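Side-chain contact in putative sortase (Streptococcus pneumoniae, PDB 2W1K), which probably catalyses the transpeptidation that links pilin subunits during assembly of the pneumococcal pilus, as a class C sortase: residues K7-A10 against T11-S15. Residues are numbered along the deposited sequence; the frame is centred on the assembly and turned at random.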
ATOM      1  N   LYS A   7      -7.965 -16.346  -2.658  1.00 55.51           N
ATOM      2  CA  LYS A   7      -7.691 -17.361  -1.671  1.00 52.22           C
ATOM      3  C   LYS A   7      -6.714 -16.833  -0.582  1.00 48.00           C
ATOM      4  O   LYS A   7      -6.839 -17.114   0.630  1.00 46.72           O
ATOM      5  CB  LYS A   7      -7.149 -18.631  -2.368  1.00 53.75           C
ATOM      6  CG  LYS A   7      -6.626 -19.682  -1.402  1.00 58.20           C
ATOM      7  CD  LYS A   7      -7.811 -20.274  -0.611  1.00 66.06           C
ATOM      8  CE  LYS A   7      -7.412 -21.507   0.254  1.00 71.08           C
ATOM      9  NZ  LYS A   7      -8.605 -22.389   0.562  1.00 71.99           N
ATOM     10  N   GLY A   8      -5.739 -16.052  -1.023  1.00 43.92           N
ATOM     11  CA  GLY A   8      -4.796 -15.493  -0.108  1.00 38.52           C
ATOM     12  C   GLY A   8      -5.509 -14.509   0.785  1.00 35.25           C
ATOM     13  O   GLY A   8      -5.266 -14.485   1.972  1.00 33.92           O
ATOM     14  N   HIS A   9      -6.380 -13.715   0.173  1.00 33.41           N
ATOM     15  CA  HIS A   9      -7.174 -12.712   0.884  1.00 34.04           C
ATOM     16  C   HIS A   9      -8.045 -13.428   1.909  1.00 33.49           C
ATOM     17  O   HIS A   9      -8.163 -12.993   3.064  1.00 33.18           O
ATOM     18  CB  HIS A   9      -8.069 -11.900  -0.067  1.00 31.65           C
ATOM     19  CG  HIS A   9      -8.972 -10.973   0.672  1.00 36.47           C
ATOM     20  ND1 HIS A   9     -10.317 -11.215   0.870  1.00 35.57           N
ATOM     21  CD2 HIS A   9      -8.699  -9.817   1.331  1.00 32.88           C
ATOM     22  CE1 HIS A   9     -10.838 -10.244   1.584  1.00 33.65           C
ATOM     23  NE2 HIS A   9      -9.881  -9.377   1.864  1.00 30.35           N
ATOM     24  N   ALA A  10      -8.692 -14.511   1.508  1.00 33.38           N
ATOM     25  CA  ALA A  10      -9.577 -15.130   2.489  1.00 36.57           C
ATOM     26  C   ALA A  10      -8.698 -15.682   3.628  1.00 38.04           C
ATOM     27  O   ALA A  10      -9.086 -15.591   4.805  1.00 38.82           O
ATOM     28  CB  ALA A  10     -10.529 -16.244   1.888  1.00 34.77           C
ATOM     29  N   THR A  11      -7.521 -16.217   3.317  1.00 39.41           N
ATOM     30  CA  THR A  11      -6.719 -16.719   4.436  1.00 41.68           C
ATOM     31  C   THR A  11      -6.198 -15.569   5.364  1.00 41.56           C
ATOM     32  O   THR A  11      -6.354 -15.625   6.623  1.00 39.82           O
ATOM     33  CB  THR A  11      -5.596 -17.779   4.028  1.00 43.37           C
ATOM     34  OG1 THR A  11      -4.278 -17.199   4.098  1.00 46.54           O
ATOM     35  CG2 THR A  11      -5.861 -18.442   2.632  1.00 45.76           C
ATOM     36  N   PHE A  12      -5.611 -14.533   4.737  1.00 41.15           N
ATOM     37  CA  PHE A  12      -5.331 -13.262   5.423  1.00 39.71           C
ATOM     38  C   PHE A  12      -6.448 -12.924   6.382  1.00 40.43           C
ATOM     39  O   PHE A  12      -6.229 -12.895   7.610  1.00 41.94           O
ATOM     40  CB  PHE A  12      -5.135 -12.089   4.449  1.00 39.54           C
ATOM     41  CG  PHE A  12      -4.934 -10.775   5.155  1.00 38.07           C
ATOM     42  CD1 PHE A  12      -3.825 -10.575   5.980  1.00 37.04           C
ATOM     43  CD2 PHE A  12      -5.889  -9.739   5.048  1.00 38.89           C
ATOM     44  CE1 PHE A  12      -3.651  -9.348   6.650  1.00 37.33           C
ATOM     45  CE2 PHE A  12      -5.707  -8.521   5.716  1.00 34.31           C
ATOM     46  CZ  PHE A  12      -4.586  -8.343   6.518  1.00 33.37           C
ATOM     47  N   VAL A  13      -7.657 -12.718   5.847  1.00 39.41           N
ATOM     48  CA  VAL A  13      -8.770 -12.308   6.674  1.00 38.53           C
ATOM     49  C   VAL A  13      -9.069 -13.272   7.812  1.00 42.01           C
ATOM     50  O   VAL A  13      -9.250 -12.820   8.949  1.00 42.24           O
ATOM     51  CB  VAL A  13     -10.086 -12.001   5.912  1.00 36.65           C
ATOM     52  CG1 VAL A  13     -11.250 -11.693   6.932  1.00 32.13           C
ATOM     53  CG2 VAL A  13      -9.890 -10.828   5.024  1.00 35.14           C
ATOM     54  N   LYS A  14      -9.193 -14.567   7.526  1.00 44.47           N
ATOM     55  CA  LYS A  14      -9.854 -15.428   8.491  1.00 47.94           C
ATOM     56  C   LYS A  14      -8.915 -15.637   9.639  1.00 48.85           C
ATOM     57  O   LYS A  14      -9.357 -15.850  10.761  1.00 49.59           O
ATOM     58  CB  LYS A  14     -10.330 -16.792   7.921  1.00 49.25           C
ATOM     59  CG  LYS A  14      -9.475 -18.052   8.289  1.00 51.63           C
ATOM     60  CD  LYS A  14      -9.345 -18.321   9.830  1.00 55.87           C
ATOM     61  CE  LYS A  14     -10.208 -19.522  10.415  1.00 56.52           C
ATOM     62  NZ  LYS A  14     -10.317 -19.488  11.955  1.00 53.73           N
ATOM     63  N   SER A  15      -7.626 -15.578   9.366  1.00 49.56           N
ATOM     64  CA  SER A  15      -6.691 -15.852  10.407  1.00 51.53           C
ATOM     65  C   SER A  15      -6.605 -14.684  11.420  1.00 51.90           C
ATOM     66  O   SER A  15      -6.266 -14.887  12.600  1.00 52.82           O
ATOM     67  CB  SER A  15      -5.338 -16.143   9.798  1.00 52.07           C
ATOM     68  OG  SER A  15      -4.805 -14.906   9.407  1.00 56.47           O
TER
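First torsions, added to a four-residue helical spacing, bring the side chains of His-9 and Val-13 together: the imidazole stands anti to its own backbone N, while Val-13 sets CG1 anti to its N (chi1 175°), which leaves CG2 beside that N, facing the preceding turn. The two side chains then run alongside each other in the same direction, and the CG2 methyl settles over one face of the imidazole, 3.8 Å from the ring centroid. It sits 27° off the ring normal, a CH-pi contact displaced toward the rim, with NE2 its nearest ring atom at 3.5 Å from CG2. That nitrogen is hydrogen-bonded to Asp-137, which helps to fix the rotation of the ring, and Phe-210 stacks on the imidazole while Tyr-66 meets it edge-to-face. In the backbone that joins the two, Val-13 N donates to His-9 O at 2.8 Å in a nearly straight bond (175°). One residue earlier, Phe-12 N makes the same i+4 to i bond to Gly-8 O at 2.8 Å, and the buried Phe-12 ring extends away from the 7-10 turn to meet Tyr-66 and Val-63. Lys-14 N continues the pattern, reaching Ala-10 O at 2.9 Å. With Phe-12 buried, His-9 and Val-13 partly covered, and Lys-7 and Lys-14 exposed, this is a typical amphipathic alpha-helix, the N-terminal helix 5-15, packed against strands 65-69 and 133-137 of the sortase beta-barrel and against Phe-210.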